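MccF (Escherichia coli, PDB 4IIY) gives Escherichia coli self-immunity to the antibiotic microcin C7, probably by hydrolysing it as a serine peptidase of the S66 family. Local coordinates at residues Lys73-Val78 with Ser185-Leu190; Pro127-Asp132 with Thr148-Gly153; Asp265-Glu270 with Asn289-Lys294; Pro329-Phe334 with Lys358-Thr363. The protein carries 1 engineered substitution. One frame throughout, in Å; residues are numbered along the deposited sequence.

Overall arrangement
All four contacts are buried and rest on apolar side chains, with polar groups around them bonded mostly to residues elsewhere in the chain. Contact 1 joins the edge of the six-stranded sheet, at strand 76-79, to helix 178-191, which also reaches the other sheet; contact 2 lies between the segments that precede and follow strand 140-143 in the chain. Contacts 3 and 4 share the eight-stranded sheet, their centres about 14 Å apart; contact 3 packs a strand against a short helical turn, while contact 4 joins two strands well separated in sheet order. Contacts 2 and 3 also reach the second subunit. Contacts 1 and 4 touch directly, Ile189 CD1 lying 3.9 Å from Ile362 CD1.

Contact 1 (Lys73-Val78 with Ser185-Leu190); sequences KGFKLV and SFIKIL
Just before the edge strand 76-79 of the six-stranded sheet, Phe75 bridges to helix 178-191, where Ile187 and Phe186 receive the tip of its ring. The contact is small, 88 Å² in all, and wholly apolar. Phe75 CZ does the touching: it lies 3.8 Å from Ile187 CD1, and that methyl sits at the ring's edge, close to its plane, so the aromatic face takes no part in this pair. The same CZ comes within 4.4 Å of Phe186 CE2, a loose approach in which Phe75 arrives at the edge of the Phe186 ring.

Two torsions bring the groups together. The Phe75 ring is swung opposite its own carbonyl carbon (chi1 -68°), which sends it out from the backbone to the helix. On the other side, the Ile187 chain leaves with CG1 trans to the backbone N (chi1 -158°) and then bends at chi2 of 70° to present CD1. Gly74, just ahead, has a positive phi and forms the Schellman motif that closes the preceding helix 60-72 and turns the chain into the strand.

Around this pair, Leu40 is shared by Phe75, Phe186 and Leu190, and Tyr183 of the same helix packs on Phe75. Phe186 stacks edge-to-face with Phe172, while Phe75 also lies on Ile46 of the neighbouring parallel strand 45-49.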
# COMPACT_ATOMS: atom_id res chain seq x y z
N LYS B 73 10.59 -36.04 4.26
CA LYS B 73 10.63 -36.21 2.81
C LYS B 73 12.04 -36.44 2.30
O LYS B 73 12.23 -36.71 1.12
CB LYS B 73 10.03 -34.99 2.10
CG LYS B 73 8.56 -34.76 2.35
CD LYS B 73 7.70 -35.92 1.87
CE LYS B 73 6.23 -35.57 2.06
NZ LYS B 73 5.31 -36.61 1.54
N GLY B 74 13.03 -36.29 3.18
CA GLY B 74 14.41 -36.56 2.81
C GLY B 74 15.29 -35.34 2.59
O GLY B 74 16.47 -35.48 2.25
N PHE B 75 14.74 -34.14 2.79
CA PHE B 75 15.52 -32.93 2.59
C PHE B 75 16.41 -32.64 3.78
O PHE B 75 16.05 -32.91 4.93
CB PHE B 75 14.62 -31.72 2.30
CG PHE B 75 13.93 -31.82 0.97
CD1 PHE B 75 14.65 -31.65 -0.20
CD2 PHE B 75 12.57 -32.10 0.89
CE1 PHE B 75 14.02 -31.76 -1.43
CE2 PHE B 75 11.94 -32.20 -0.33
CZ PHE B 75 12.67 -32.03 -1.50
N LYS B 76 17.59 -32.10 3.50
CA LYS B 76 18.45 -31.56 4.54
C LYS B 76 18.16 -30.07 4.63
O LYS B 76 17.98 -29.41 3.61
CB LYS B 76 19.92 -31.81 4.17
CG LYS B 76 20.23 -33.29 3.99
CD LYS B 76 21.56 -33.53 3.30
CE LYS B 76 21.74 -35.01 2.96
NZ LYS B 76 20.61 -35.55 2.14
N LEU B 77 18.10 -29.55 5.85
CA LEU B 77 17.77 -28.14 6.04
C LEU B 77 18.93 -27.35 6.64
O LEU B 77 19.61 -27.81 7.57
CB LEU B 77 16.54 -27.99 6.93
CG LEU B 77 15.29 -28.75 6.50
CD1 LEU B 77 14.15 -28.46 7.45
CD2 LEU B 77 14.91 -28.39 5.08
N VAL B 78 19.15 -26.16 6.10
CA VAL B 78 20.09 -25.20 6.67
C VAL B 78 19.29 -24.01 7.21
O VAL B 78 18.54 -23.35 6.48
CB VAL B 78 21.12 -24.71 5.63
CG1 VAL B 78 21.95 -23.56 6.18
CG2 VAL B 78 22.01 -25.86 5.18
N SER B 185 2.45 -30.46 -5.42
CA SER B 185 2.74 -29.47 -6.46
C SER B 185 4.19 -28.99 -6.40
O SER B 185 4.88 -28.89 -7.43
CB SER B 185 1.78 -28.28 -6.36
OG SER B 185 2.09 -27.28 -7.31
N PHE B 186 4.66 -28.68 -5.20
CA PHE B 186 6.04 -28.27 -4.96
C PHE B 186 7.02 -29.26 -5.59
O PHE B 186 7.89 -28.89 -6.39
CB PHE B 186 6.26 -28.15 -3.44
CG PHE B 186 7.68 -27.90 -3.01
CD1 PHE B 186 8.20 -26.62 -2.98
CD2 PHE B 186 8.47 -28.95 -2.54
CE1 PHE B 186 9.50 -26.39 -2.54
CE2 PHE B 186 9.76 -28.74 -2.11
CZ PHE B 186 10.27 -27.45 -2.09
N ILE B 187 6.89 -30.53 -5.23
CA ILE B 187 7.84 -31.53 -5.70
C ILE B 187 7.68 -31.80 -7.20
O ILE B 187 8.68 -31.98 -7.90
CB ILE B 187 7.78 -32.83 -4.85
CG1 ILE B 187 9.09 -33.62 -4.98
CG2 ILE B 187 6.55 -33.68 -5.20
CD1 ILE B 187 10.27 -32.95 -4.30
N LYS B 188 6.46 -31.79 -7.72
CA LYS B 188 6.26 -31.99 -9.15
C LYS B 188 6.89 -30.88 -9.99
O LYS B 188 7.64 -31.14 -10.94
CB LYS B 188 4.76 -32.07 -9.46
CG LYS B 188 4.43 -32.25 -10.94
CD LYS B 188 4.87 -33.61 -11.44
CE LYS B 188 4.37 -33.88 -12.86
NZ LYS B 188 4.74 -35.26 -13.30
N ILE B 189 6.57 -29.64 -9.65
CA ILE B 189 7.04 -28.49 -10.42
C ILE B 189 8.56 -28.41 -10.42
O ILE B 189 9.18 -28.14 -11.45
CB ILE B 189 6.45 -27.17 -9.87
CG1 ILE B 189 4.93 -27.11 -10.09
CG2 ILE B 189 7.10 -25.97 -10.53
CD1 ILE B 189 4.53 -27.12 -11.55
N LEU B 190 9.17 -28.65 -9.27
CA LEU B 190 10.59 -28.40 -9.11
C LEU B 190 11.47 -29.59 -9.51
O LEU B 190 12.66 -29.40 -9.77
CB LEU B 190 10.91 -27.94 -7.69
CG LEU B 190 10.24 -26.63 -7.25
CD1 LEU B 190 10.57 -26.32 -5.81
CD2 LEU B 190 10.64 -25.46 -8.15

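Contact 2 (Pro127-Asp132 with Thr148-Gly153); sequences PFLDYD and TALLAG
Leu129 and Leu150 make the apolar part of this contact, methyl to methyl, with Leu129 CD1 4.2 Å from Leu150 CD2. Leu129 starts out toward the helix, whereas Leu150 leaves its backbone to one side and only its terminal branch comes across. Leu129 also packs on Ile154, one turn further along helix 148-158, and on Phe101 of helix 94-105.

The aromatic part is Tyr131. One face of its ring carries Leu129 CB, 3.6 Å above the plane and offset toward the rim, which props the ring against its own segment. Its CE1 passes Gly153 O obliquely at 4.4 Å, packing only.

Polar groups find partners elsewhere. Tyr131 OH is hydrogen-bonded to Leu126 O, tying the far end of the ring back to the loop. Asp130 is the N-cap of helix 131-136: its OD1 takes the amide of Ala133, while OD2 bonds Tyr106 OH.

Helices 131-136 and 148-158 lie before and after strand 140-143, in successive beta-alpha-beta crossovers of the parallel sheet. Helix 148-158 begins just beyond Ala145, the engineered residue at the predicted nucleophile position, as in a nucleophile elbow.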
# COMPACT_ATOMS: atom_id res chain seq x y z
N PRO B 127 18.22 -3.02 -1.60
CA PRO B 127 19.50 -2.37 -1.95
C PRO B 127 20.73 -3.16 -1.50
O PRO B 127 21.84 -2.83 -1.94
CB PRO B 127 19.43 -1.04 -1.19
CG PRO B 127 17.97 -0.80 -0.94
CD PRO B 127 17.40 -2.19 -0.71
N PHE B 128 20.56 -4.18 -0.67
CA PHE B 128 21.66 -4.83 0.03
C PHE B 128 21.89 -6.28 -0.37
O PHE B 128 22.81 -6.94 0.14
CB PHE B 128 21.43 -4.73 1.55
CG PHE B 128 21.21 -3.33 2.03
CD1 PHE B 128 22.27 -2.44 2.09
CD2 PHE B 128 19.93 -2.89 2.37
CE1 PHE B 128 22.08 -1.13 2.51
CE2 PHE B 128 19.73 -1.59 2.80
CZ PHE B 128 20.80 -0.70 2.87
N LEU B 129 21.07 -6.80 -1.28
CA LEU B 129 21.26 -8.18 -1.73
C LEU B 129 22.43 -8.27 -2.68
O LEU B 129 22.72 -7.34 -3.44
CB LEU B 129 20.01 -8.73 -2.42
CG LEU B 129 18.74 -8.78 -1.58
CD1 LEU B 129 17.65 -9.51 -2.37
CD2 LEU B 129 19.01 -9.49 -0.26
N ASP B 130 23.11 -9.42 -2.67
CA ASP B 130 24.28 -9.60 -3.51
C ASP B 130 23.85 -10.16 -4.86
O ASP B 130 23.90 -11.37 -5.09
CB ASP B 130 25.28 -10.53 -2.82
CG ASP B 130 26.65 -10.50 -3.47
OD1 ASP B 130 26.74 -10.15 -4.66
OD2 ASP B 130 27.63 -10.86 -2.78
N TYR B 131 23.42 -9.27 -5.75
CA TYR B 131 22.88 -9.68 -7.04
C TYR B 131 23.93 -10.40 -7.89
O TYR B 131 23.61 -11.35 -8.59
CB TYR B 131 22.25 -8.50 -7.79
CG TYR B 131 21.09 -7.95 -7.01
CD1 TYR B 131 19.92 -8.68 -6.90
CD2 TYR B 131 21.19 -6.76 -6.32
CE1 TYR B 131 18.86 -8.22 -6.15
CE2 TYR B 131 20.12 -6.29 -5.56
CZ TYR B 131 18.96 -7.03 -5.47
OH TYR B 131 17.89 -6.58 -4.72
N ASP B 132 25.18 -9.95 -7.82
CA ASP B 132 26.23 -10.61 -8.57
C ASP B 132 26.40 -12.06 -8.13
O ASP B 132 26.59 -12.95 -8.95
CB ASP B 132 27.56 -9.86 -8.43
CG ASP B 132 27.58 -8.54 -9.18
OD1 ASP B 132 26.78 -8.39 -10.13
OD2 ASP B 132 28.40 -7.67 -8.83
N THR B 148 7.18 -11.53 -2.07
CA THR B 148 7.06 -10.99 -3.41
C THR B 148 8.09 -9.90 -3.70
O THR B 148 8.62 -9.82 -4.80
CB THR B 148 5.66 -10.37 -3.61
OG1 THR B 148 4.66 -11.39 -3.52
CG2 THR B 148 5.53 -9.68 -4.97
N ALA B 149 8.37 -9.04 -2.73
CA ALA B 149 9.33 -7.96 -2.98
C ALA B 149 10.68 -8.52 -3.42
O ALA B 149 11.33 -7.98 -4.33
CB ALA B 149 9.47 -7.07 -1.76
N LEU B 150 11.11 -9.61 -2.79
CA LEU B 150 12.37 -10.27 -3.15
C LEU B 150 12.26 -11.06 -4.45
O LEU B 150 13.17 -11.01 -5.28
CB LEU B 150 12.84 -11.21 -2.05
CG LEU B 150 12.98 -10.62 -0.66
CD1 LEU B 150 13.65 -11.63 0.25
CD2 LEU B 150 13.78 -9.31 -0.69
N LEU B 151 11.17 -11.79 -4.64
CA LEU B 151 11.01 -12.59 -5.85
C LEU B 151 11.02 -11.69 -7.08
O LEU B 151 11.71 -11.96 -8.07
CB LEU B 151 9.71 -13.38 -5.81
CG LEU B 151 9.55 -14.37 -4.65
CD1 LEU B 151 8.14 -14.93 -4.62
CD2 LEU B 151 10.57 -15.50 -4.72
N ALA B 152 10.23 -10.62 -7.02
CA ALA B 152 10.13 -9.68 -8.13
C ALA B 152 11.42 -8.86 -8.28
O ALA B 152 11.90 -8.64 -9.40
CB ALA B 152 8.93 -8.77 -7.95
N GLY B 153 11.97 -8.40 -7.17
CA GLY B 153 13.18 -7.59 -7.22
C GLY B 153 14.38 -8.35 -7.77
O GLY B 153 15.17 -7.81 -8.55

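Contact 3 (Asp265-Glu270 with Asn289-Lys294); sequences DILFIE and NRVFDK
Asp265 OD2 is gripped twice, by a salt bridge from Arg240 NH2 and a hydrogen bond from the amide N of Arg262. This fixes the carboxylate where the chain enters strand 266-270. Across the contact the backbone of Asp265 faces Lys294, but Asp265 N and Lys294 O are 4.4 Å apart, too far to bond. The Lys294 side chain leads away, and its NZ bonds Ile261 O.

The apolar packing is centred on Leu267. Its CG stands trans to the backbone N (chi1 179°), and CD2 makes both touches: it is 4.2 Å from Val291 CG1 and 4.4 Å from Phe292 CE1. Leu267 and Val291 meet nearly at right angles; Phe292 leaves its backbone pointing away from the strand, yet its ring reaches the methyl obliquely with CE1.

The fold here is a beta-alpha-beta crossover: strand 266-270, helix 276-288, then the parallel neighbour 297-301. Arg290, with positive phi, ends the helix in a Schellman motif, Val291 N bonding Leu286 O and Arg290 N bonding Lys287 O. The short, weakly bonded helical turn 291-294 that follows points Val291 at the strand, beside Leu286, which also packs on both Leu267 and Phe292.

At the other end of the strand, Glu270 OE1 bonds His338 ND1, consistent with their predicted charge relay. Arg290 forms a salt bridge with Glu256 of the second subunit.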
# COMPACT_ATOMS: atom_id res chain seq x y z
N ASP B 265 1.80 -9.58 -21.58
CA ASP B 265 2.02 -10.31 -20.32
C ASP B 265 0.71 -10.83 -19.75
O ASP B 265 -0.37 -10.28 -20.01
CB ASP B 265 2.66 -9.41 -19.26
CG ASP B 265 4.15 -9.19 -19.47
OD1 ASP B 265 4.81 -9.89 -20.28
OD2 ASP B 265 4.67 -8.29 -18.77
N ILE B 266 0.81 -11.88 -18.95
CA ILE B 266 -0.30 -12.31 -18.10
C ILE B 266 -0.03 -11.80 -16.68
O ILE B 266 1.01 -12.10 -16.10
CB ILE B 266 -0.44 -13.85 -18.10
CG1 ILE B 266 -0.85 -14.34 -19.49
CG2 ILE B 266 -1.43 -14.31 -17.04
CD1 ILE B 266 -0.89 -15.85 -19.63
N LEU B 267 -0.95 -11.03 -16.13
CA LEU B 267 -0.77 -10.50 -14.78
C LEU B 267 -1.27 -11.52 -13.77
O LEU B 267 -2.41 -11.94 -13.85
CB LEU B 267 -1.57 -9.21 -14.60
CG LEU B 267 -1.48 -8.59 -13.20
CD1 LEU B 267 -0.09 -8.02 -12.97
CD2 LEU B 267 -2.54 -7.52 -13.03
N PHE B 268 -0.41 -11.89 -12.82
CA PHE B 268 -0.80 -12.75 -11.70
C PHE B 268 -0.80 -11.90 -10.43
O PHE B 268 0.23 -11.30 -10.08
CB PHE B 268 0.19 -13.92 -11.56
CG PHE B 268 0.11 -14.61 -10.23
CD1 PHE B 268 -1.03 -15.32 -9.87
CD2 PHE B 268 1.16 -14.54 -9.33
CE1 PHE B 268 -1.11 -15.94 -8.62
CE2 PHE B 268 1.08 -15.17 -8.09
CZ PHE B 268 -0.05 -15.87 -7.74
N ILE B 269 -1.95 -11.84 -9.77
CA ILE B 269 -2.07 -11.07 -8.53
C ILE B 269 -2.92 -11.83 -7.51
O ILE B 269 -3.92 -12.49 -7.85
CB ILE B 269 -2.67 -9.67 -8.76
CG1 ILE B 269 -3.87 -9.76 -9.71
CG2 ILE B 269 -1.61 -8.72 -9.29
CD1 ILE B 269 -4.68 -8.47 -9.80
N GLU B 270 -2.50 -11.76 -6.25
CA GLU B 270 -3.30 -12.30 -5.16
C GLU B 270 -3.15 -11.39 -3.96
O GLU B 270 -2.13 -10.71 -3.80
CB GLU B 270 -2.90 -13.74 -4.82
CG GLU B 270 -1.49 -13.93 -4.26
CD GLU B 270 -1.42 -13.87 -2.73
OE1 GLU B 270 -2.43 -14.17 -2.04
OE2 GLU B 270 -0.33 -13.52 -2.20
N ASN B 289 -1.91 2.92 -13.74
CA ASN B 289 -0.60 2.61 -14.27
C ASN B 289 -0.60 1.99 -15.67
O ASN B 289 0.44 1.57 -16.17
CB ASN B 289 0.16 1.73 -13.28
CG ASN B 289 0.87 2.55 -12.23
OD1 ASN B 289 2.03 2.94 -12.42
ND2 ASN B 289 0.18 2.88 -11.15
N ARG B 290 -1.76 1.96 -16.30
CA ARG B 290 -1.94 1.46 -17.67
C ARG B 290 -1.70 -0.04 -17.80
O ARG B 290 -1.53 -0.55 -18.91
CB ARG B 290 -1.08 2.24 -18.68
CG ARG B 290 -1.33 3.74 -18.66
CD ARG B 290 -0.47 4.44 -19.71
NE ARG B 290 -0.69 5.88 -19.74
CZ ARG B 290 -1.60 6.48 -20.49
NH1 ARG B 290 -2.40 5.77 -21.28
NH2 ARG B 290 -1.73 7.80 -20.46
N VAL B 291 -1.69 -0.75 -16.68
CA VAL B 291 -1.47 -2.18 -16.71
C VAL B 291 -2.54 -2.88 -17.55
O VAL B 291 -2.25 -3.83 -18.29
CB VAL B 291 -1.41 -2.76 -15.29
CG1 VAL B 291 -1.35 -4.27 -15.34
CG2 VAL B 291 -0.21 -2.18 -14.54
N PHE B 292 -3.78 -2.42 -17.45
CA PHE B 292 -4.89 -3.07 -18.15
C PHE B 292 -4.93 -2.71 -19.64
O PHE B 292 -5.72 -3.28 -20.39
CB PHE B 292 -6.23 -2.77 -17.46
CG PHE B 292 -6.28 -3.21 -16.01
CD1 PHE B 292 -5.72 -4.42 -15.61
CD2 PHE B 292 -6.87 -2.41 -15.05
CE1 PHE B 292 -5.76 -4.82 -14.28
CE2 PHE B 292 -6.91 -2.81 -13.72
CZ PHE B 292 -6.35 -4.01 -13.34
N ASP B 293 -4.06 -1.80 -20.07
CA ASP B 293 -3.87 -1.53 -21.49
C ASP B 293 -2.85 -2.47 -22.11
O ASP B 293 -2.73 -2.56 -23.33
CB ASP B 293 -3.41 -0.08 -21.72
CG ASP B 293 -4.48 0.95 -21.39
OD1 ASP B 293 -5.68 0.60 -21.41
OD2 ASP B 293 -4.11 2.12 -21.14
N LYS B 294 -2.09 -3.17 -21.26
CA LYS B 294 -1.00 -4.02 -21.71
C LYS B 294 -1.29 -5.51 -21.64
O LYS B 294 -0.94 -6.25 -22.56
CB LYS B 294 0.26 -3.75 -20.89
CG LYS B 294 0.87 -2.37 -21.06
CD LYS B 294 2.00 -2.22 -20.03
CE LYS B 294 2.67 -0.86 -20.03
NZ LYS B 294 3.64 -0.79 -18.90

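Contact 4 (Pro329-Phe334 with Lys358-Thr363); sequences PVLDGF and KNISIT
Ile360 faces Leu331 and Phe334 together, and almost every atom of its side chain meets one or the other. CB comes first, 4.1 Å from Leu331 CD1. From it CG2 branches off to the ring, 3.7 Å from Phe334 CE1, with Leu331 CD1 slightly further off. The other branch runs extended through CG1 (chi1 176°, chi2 174°) and ends in CD1, 3.9 Å from Leu331 CD1. That same methyl lies over one face of the Phe334 ring, 4.3 Å above its plane and shifted toward the rim. Both partners cross the isoleucine at about a right angle, and one leucine methyl, Leu331 CD1, serves CB and both branch ends.

Leu331 and Phe334 are three residues apart, yet both start toward Ile360. Gly333, with a phi of 109°, breaks the extended course between them and brings the ring round to the same side as the leucine.

The two strands belong to one eight-stranded sheet but are not neighbours: 350-354, 236-245, 266-270 and 297-301 lie between them. That their side chains meet across four intervening strands implies that the sheet is strongly curved. Ile299 of strand 297-301 packs on both Ile360 and Phe334, and Ile353 of the antiparallel neighbour 350-354 also touches Ile360. Phe334 stacks edge-to-face with Tyr200, and on the other face of strand 330-334 helix 315-323 packs against Val330.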
# COMPACT_ATOMS: atom_id res chain seq x y z
N PRO B 329 -9.60 -11.35 -20.49
CA PRO B 329 -10.04 -12.61 -19.87
C PRO B 329 -9.37 -12.82 -18.51
O PRO B 329 -8.21 -12.45 -18.31
CB PRO B 329 -9.63 -13.68 -20.89
CG PRO B 329 -8.55 -13.05 -21.69
CD PRO B 329 -8.80 -11.57 -21.71
N VAL B 330 -10.11 -13.43 -17.59
CA VAL B 330 -9.65 -13.56 -16.21
C VAL B 330 -9.84 -14.99 -15.70
O VAL B 330 -10.93 -15.56 -15.82
CB VAL B 330 -10.43 -12.61 -15.27
CG1 VAL B 330 -10.02 -12.85 -13.83
CG2 VAL B 330 -10.21 -11.16 -15.66
N LEU B 331 -8.78 -15.56 -15.14
CA LEU B 331 -8.86 -16.81 -14.40
C LEU B 331 -9.06 -16.38 -12.95
O LEU B 331 -8.13 -15.85 -12.33
CB LEU B 331 -7.59 -17.63 -14.57
CG LEU B 331 -7.57 -19.06 -14.02
CD1 LEU B 331 -6.24 -19.73 -14.30
CD2 LEU B 331 -7.86 -19.09 -12.54
N ASP B 332 -10.28 -16.55 -12.45
CA ASP B 332 -10.60 -16.11 -11.10
C ASP B 332 -10.57 -17.27 -10.12
O ASP B 332 -11.44 -18.14 -10.15
CB ASP B 332 -11.99 -15.47 -11.07
CG ASP B 332 -12.35 -14.91 -9.70
OD1 ASP B 332 -11.44 -14.74 -8.87
OD2 ASP B 332 -13.54 -14.64 -9.47
N GLY B 333 -9.56 -17.30 -9.24
CA GLY B 333 -9.49 -18.30 -8.20
C GLY B 333 -8.42 -19.35 -8.37
O GLY B 333 -8.59 -20.49 -7.96
N PHE B 334 -7.29 -18.99 -8.97
CA PHE B 334 -6.15 -19.90 -9.05
C PHE B 334 -5.62 -20.20 -7.64
O PHE B 334 -5.55 -19.30 -6.79
CB PHE B 334 -5.06 -19.29 -9.95
CG PHE B 334 -3.92 -20.23 -10.29
CD1 PHE B 334 -4.15 -21.49 -10.83
CD2 PHE B 334 -2.61 -19.81 -10.13
CE1 PHE B 334 -3.08 -22.32 -11.16
CE2 PHE B 334 -1.55 -20.62 -10.47
CZ PHE B 334 -1.79 -21.89 -10.98
N LYS B 358 -10.70 -24.77 -19.68
CA LYS B 358 -10.57 -24.49 -18.24
C LYS B 358 -9.31 -25.09 -17.64
O LYS B 358 -9.37 -25.84 -16.67
CB LYS B 358 -11.79 -25.00 -17.46
CG LYS B 358 -13.14 -24.71 -18.10
CD LYS B 358 -13.39 -23.24 -18.31
CE LYS B 358 -14.78 -23.02 -18.89
NZ LYS B 358 -14.90 -21.72 -19.60
N ASN B 359 -8.16 -24.76 -18.22
CA ASN B 359 -6.90 -25.20 -17.65
C ASN B 359 -5.79 -24.17 -17.84
O ASN B 359 -5.97 -23.17 -18.56
CB ASN B 359 -6.49 -26.60 -18.16
CG ASN B 359 -6.25 -26.64 -19.67
OD1 ASN B 359 -5.71 -25.71 -20.26
ND2 ASN B 359 -6.64 -27.76 -20.30
N ILE B 360 -4.68 -24.40 -17.17
CA ILE B 360 -3.56 -23.47 -17.19
C ILE B 360 -2.27 -24.27 -17.19
O ILE B 360 -2.13 -25.24 -16.45
CB ILE B 360 -3.64 -22.44 -16.02
CG1 ILE B 360 -2.40 -21.53 -16.00
CG2 ILE B 360 -3.86 -23.11 -14.67
CD1 ILE B 360 -2.49 -20.40 -14.97
N SER B 361 -1.34 -23.88 -18.05
CA SER B 361 -0.11 -24.63 -18.27
C SER B 361 1.11 -23.73 -18.29
O SER B 361 1.03 -22.57 -18.70
CB SER B 361 -0.17 -25.38 -19.60
OG SER B 361 -1.32 -26.21 -19.70
N ILE B 362 2.25 -24.28 -17.87
CA ILE B 362 3.55 -23.64 -18.08
C ILE B 362 4.08 -24.11 -19.43
O ILE B 362 4.12 -25.31 -19.71
CB ILE B 362 4.55 -24.04 -16.98
CG1 ILE B 362 3.96 -23.85 -15.58
CG2 ILE B 362 5.85 -23.27 -17.15
CD1 ILE B 362 4.76 -24.56 -14.49
N THR B 363 4.48 -23.17 -20.29
CA THR B 363 4.89 -23.53 -21.64
C THR B 363 6.35 -23.21 -21.96
O THR B 363 6.82 -23.49 -23.06
CB THR B 363 3.99 -22.88 -22.71
OG1 THR B 363 4.12 -21.46 -22.65
CG2 THR B 363 2.54 -23.28 -22.49